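Local coordinates for protein VirX1 (Cyanophage Syn10, PDB 6QGM) that iodinates diverse substrates as a marine viral halogenase, probably a flavin-dependent enzyme of the tryptophan halogenase family, at residues Gln395-Ser398 with Phe399-Phe402; Phe133-Ser136 with Asn137-Leu140. One frame throughout, in Å; residues are numbered along the deposited sequence.

Contact 1: Gln395-Ser398 with Phe399-Phe402; sequences QIDS and FSDF
Four backbone bonds tie Q395-S398 to F399-F402, and all follow the i to i+4 pattern of an alpha helix. F399 N donates to Q395 O and F402 N to S398 O, each at 3.0 Å, while D401 N reaches D397 O at 3.1 Å. The S400 N bond to I396 O is the most bent of the four, with an N-H...O angle of 149°. S400 OG also lies 3.0 Å from I396 O, because the chi1 of 62° swings the hydroxyl back over the preceding turn. S400 OG is 2.8 Å from D397 O as well, and its proton could go to either carbonyl; S400 OG is further hydrogen-bonded to K247 NZ. The acidic side chains turn to lysines beyond the segment: D397 forms a salt bridge with K332, and D401 one with K247 plus a hydrogen bond from W442.

The nonpolar part is modest. Q395 and F399 run side by side, with Q395 CG 3.9 Å from F399 CD2. The amide stands nearly upright to the ring, their planes 84° apart, and the backbone carbonyl oxygen of Q395 lies at the edge of the F399 ring, near its plane.

All of this belongs to the long helix 382-408. Q395 and F399 pack on L360 of helix 360-373, and F399 also meets I351, whereas F402 rests on I462 and I465 of helix 462-468.

Contact 2: Phe133-Ser136 with Asn137-Leu140; sequences FVNS and NTYL
T138 OG1 donates to N135 O at 2.6 Å, the shortest sound polar bond here. The hydroxyl approaches from above the carbonyl plane, 49° out of it. OG1 lies beside T138's own backbone N and turns back toward N135.

The N135 side chain folds over the same turn and makes a capping bond at the start of the helix: its OD1 accepts from T138 N at 3.2 Å, though the position of OD1 is less certain. With CG anti to the backbone N (chi1 180°), the amide lies alongside that of N137, the two planes 16° apart. Both amides are also held by the F96 carbonyl, which accepts from N135 ND2 and N137 ND2; N137 OD1 takes a bond from N77.

One residue further on, Y139 N donates to S136 O at 2.9 Å. S136 CB lies in the plane of the Y139 ring, 3.8 Å from CD2 at its edge, while the tyrosine packs against W501 and M508 of helix 494-512.

Side-chain and backbone acceptors thus take up donors of the first helical turn, so this buried junction between helices 129-134 and 137-143 has much of its polarity met within the chain.

How the contacts relate
Along the chain contact 2 comes first, at the break between helices 129-134 and 137-143; contact 1 follows some 250 residues later, within the long helix 382-408. Their centres lie 25 Å apart and their nearest atoms about 13 Å, so the two do not touch. Both belong to the tryptophan halogenase part of the chain. Contact 2 borders strand 91-95, an outermost strand of the seven-stranded mixed sheet, and is also packed by helix 494-512 from near the C-terminus. The centre of contact 1 lies about 11 Å from the chain centre, that of contact 2 about 19 Å; contact 1 sits among helices 360-373 and 462-468. Contact 2 thus joins two short helices across a break, while contact 1 lies inside one continuous helix.

Contact 1: Gln395-Ser398 with Phe399-Phe402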
loop_
_atom_site.group_PDB
_atom_site.type_symbol
_atom_site.label_atom_id
_atom_site.label_comp_id
_atom_site.label_asym_id
_atom_site.label_seq_id
_atom_site.Cartn_x
_atom_site.Cartn_y
_atom_site.Cartn_z
ATOM N N GLN B 395 -15.771 4.658 -3.825
ATOM C CA GLN B 395 -16.104 4.639 -5.269
ATOM C C GLN B 395 -16.330 6.068 -5.766
ATOM O O GLN B 395 -15.732 6.447 -6.788
ATOM C CB GLN B 395 -17.325 3.769 -5.523
ATOM C CG GLN B 395 -17.847 3.913 -6.938
ATOM C CD GLN B 395 -18.378 2.613 -7.495
ATOM O OE1 GLN B 395 -19.575 2.454 -7.755
ATOM N NE2 GLN B 395 -17.461 1.675 -7.691
ATOM N N ILE B 396 -17.164 6.837 -5.068
ATOM C CA ILE B 396 -17.534 8.211 -5.515
ATOM C C ILE B 396 -16.317 9.137 -5.373
ATOM O O ILE B 396 -16.192 10.060 -6.181
ATOM C CB ILE B 396 -18.793 8.715 -4.792
ATOM C CG1 ILE B 396 -19.473 9.818 -5.597
ATOM C CG2 ILE B 396 -18.490 9.133 -3.366
ATOM C CD1 ILE B 396 -20.854 10.156 -5.119
ATOM N N ASP B 397 -15.421 8.863 -4.427
ATOM C CA ASP B 397 -14.148 9.622 -4.275
ATOM C C ASP B 397 -13.233 9.316 -5.472
ATOM O O ASP B 397 -12.645 10.277 -6.042
ATOM C CB ASP B 397 -13.461 9.319 -2.937
ATOM C CG ASP B 397 -13.981 10.183 -1.778
ATOM O OD1 ASP B 397 -14.834 11.101 -2.027
ATOM O OD2 ASP B 397 -13.516 9.959 -0.627
ATOM N N SER B 398 -13.104 8.032 -5.838
ATOM C CA SER B 398 -12.348 7.562 -7.026
ATOM C C SER B 398 -12.840 8.304 -8.263
ATOM O O SER B 398 -12.024 8.952 -8.949
ATOM C CB SER B 398 -12.471 6.078 -7.200
ATOM O OG SER B 398 -11.897 5.402 -6.095
ATOM N N PHE B 399 -14.145 8.229 -8.531
ATOM C CA PHE B 399 -14.753 8.747 -9.778
ATOM C C PHE B 399 -14.637 10.270 -9.813
ATOM O O PHE B 399 -14.411 10.791 -10.913
ATOM C CB PHE B 399 -16.189 8.244 -9.936
ATOM C CG PHE B 399 -16.298 6.976 -10.733
ATOM C CD1 PHE B 399 -16.234 7.028 -12.121
ATOM C CD2 PHE B 399 -16.385 5.738 -10.110
ATOM C CE1 PHE B 399 -16.266 5.864 -12.874
ATOM C CE2 PHE B 399 -16.421 4.577 -10.867
ATOM C CZ PHE B 399 -16.380 4.648 -12.243
ATOM N N SER B 400 -14.786 10.954 -8.674
ATOM C CA SER B 400 -14.709 12.441 -8.601
ATOM C C SER B 400 -13.277 12.899 -8.927
ATOM O O SER B 400 -13.145 13.900 -9.664
ATOM C CB SER B 400 -15.210 12.976 -7.270
ATOM O OG SER B 400 -14.424 12.496 -6.192
ATOM N N ASP B 401 -12.252 12.183 -8.438
ATOM C CA ASP B 401 -10.823 12.409 -8.809
ATOM C C ASP B 401 -10.616 12.190 -10.312
ATOM O O ASP B 401 -9.930 13.015 -10.946
ATOM C CB ASP B 401 -9.871 11.495 -8.027
ATOM C CG ASP B 401 -9.422 12.059 -6.694
ATOM O OD1 ASP B 401 -9.535 13.276 -6.507
ATOM O OD2 ASP B 401 -8.988 11.279 -5.853
ATOM N N PHE B 402 -11.159 11.107 -10.863
ATOM C CA PHE B 402 -11.026 10.769 -12.303
ATOM C C PHE B 402 -11.613 11.910 -13.141
ATOM O O PHE B 402 -10.963 12.378 -14.100
ATOM C CB PHE B 402 -11.685 9.420 -12.603
ATOM C CG PHE B 402 -11.624 9.012 -14.055
ATOM C CD1 PHE B 402 -10.492 9.215 -14.833
ATOM C CD2 PHE B 402 -12.708 8.388 -14.642
ATOM C CE1 PHE B 402 -10.469 8.829 -16.171
ATOM C CE2 PHE B 402 -12.690 8.010 -15.977
ATOM C CZ PHE B 402 -11.578 8.235 -16.742
#

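Contact 2: Phe133-Ser136 with Asn137-Leu140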
loop_
_atom_site.group_PDB
_atom_site.type_symbol
_atom_site.label_atom_id
_atom_site.label_comp_id
_atom_site.label_asym_id
_atom_site.label_seq_id
_atom_site.Cartn_x
_atom_site.Cartn_y
_atom_site.Cartn_z
ATOM N N PHE B 133 -5.557 2.892 -31.544
ATOM C CA PHE B 133 -4.391 1.988 -31.468
ATOM C C PHE B 133 -4.587 0.964 -30.349
ATOM O O PHE B 133 -3.839 -0.001 -30.344
ATOM C CB PHE B 133 -3.103 2.786 -31.266
ATOM C CG PHE B 133 -1.833 1.970 -31.324
ATOM C CD1 PHE B 133 -1.245 1.653 -32.540
ATOM C CD2 PHE B 133 -1.227 1.514 -30.165
ATOM C CE1 PHE B 133 -0.080 0.895 -32.588
ATOM C CE2 PHE B 133 -0.059 0.769 -30.224
ATOM C CZ PHE B 133 0.516 0.456 -31.429
ATOM N N VAL B 134 -5.532 1.143 -29.430
ATOM C CA VAL B 134 -5.669 0.204 -28.269
ATOM C C VAL B 134 -7.093 -0.339 -28.155
ATOM O O VAL B 134 -7.276 -1.314 -27.407
ATOM C CB VAL B 134 -5.234 0.854 -26.946
ATOM C CG1 VAL B 134 -3.781 1.294 -27.021
ATOM C CG2 VAL B 134 -6.161 2.004 -26.547
ATOM N N ASN B 135 -8.055 0.232 -28.883
ATOM C CA ASN B 135 -9.490 -0.134 -28.752
ATOM C C ASN B 135 -10.165 0.079 -30.106
ATOM O O ASN B 135 -10.098 1.188 -30.652
ATOM C CB ASN B 135 -10.161 0.631 -27.609
ATOM C CG ASN B 135 -11.616 0.278 -27.470
ATOM O OD1 ASN B 135 -12.312 0.188 -28.482
ATOM N ND2 ASN B 135 -12.078 0.089 -26.229
ATOM N N SER B 136 -10.785 -0.974 -30.629
ATOM C CA SER B 136 -11.423 -1.004 -31.968
ATOM C C SER B 136 -12.877 -0.545 -31.839
ATOM O O SER B 136 -13.461 -0.127 -32.851
ATOM C CB SER B 136 -11.301 -2.384 -32.596
ATOM O OG SER B 136 -9.933 -2.788 -32.684
ATOM N N ASN B 137 -13.433 -0.604 -30.627
ATOM C CA ASN B 137 -14.759 -0.019 -30.322
ATOM C C ASN B 137 -14.726 1.428 -30.824
ATOM O O ASN B 137 -15.743 1.884 -31.351
ATOM C CB ASN B 137 -15.115 -0.159 -28.838
ATOM C CG ASN B 137 -16.603 -0.114 -28.569
ATOM O OD1 ASN B 137 -17.402 -0.001 -29.503
ATOM N ND2 ASN B 137 -16.985 -0.210 -27.304
ATOM N N THR B 138 -13.574 2.088 -30.701
ATOM C CA THR B 138 -13.273 3.459 -31.212
ATOM C C THR B 138 -13.797 3.652 -32.643
ATOM O O THR B 138 -14.381 4.710 -32.913
ATOM C CB THR B 138 -11.763 3.731 -31.179
ATOM O OG1 THR B 138 -11.300 3.379 -29.873
ATOM C CG2 THR B 138 -11.402 5.165 -31.513
ATOM N N TYR B 139 -13.591 2.679 -33.527
ATOM C CA TYR B 139 -13.985 2.749 -34.960
ATOM C C TYR B 139 -15.509 2.787 -35.105
ATOM O O TYR B 139 -15.997 3.546 -35.965
ATOM C CB TYR B 139 -13.434 1.557 -35.744
ATOM C CG TYR B 139 -11.930 1.486 -35.799
ATOM C CD1 TYR B 139 -11.217 2.316 -36.642
ATOM C CD2 TYR B 139 -11.223 0.571 -35.045
ATOM C CE1 TYR B 139 -9.838 2.265 -36.695
ATOM C CE2 TYR B 139 -9.846 0.485 -35.115
ATOM C CZ TYR B 139 -9.146 1.332 -35.952
ATOM O OH TYR B 139 -7.783 1.276 -36.028
ATOM N N LEU B 140 -16.233 1.972 -34.328
ATOM C CA LEU B 140 -17.722 1.949 -34.313
ATOM C C LEU B 140 -18.208 3.352 -33.922
ATOM O O LEU B 140 -19.055 3.927 -34.640
ATOM C CB LEU B 140 -18.221 0.904 -33.313
ATOM C CG LEU B 140 -17.839 -0.547 -33.612
ATOM C CD1 LEU B 140 -18.392 -1.504 -32.545
ATOM C CD2 LEU B 140 -18.295 -0.959 -35.015
#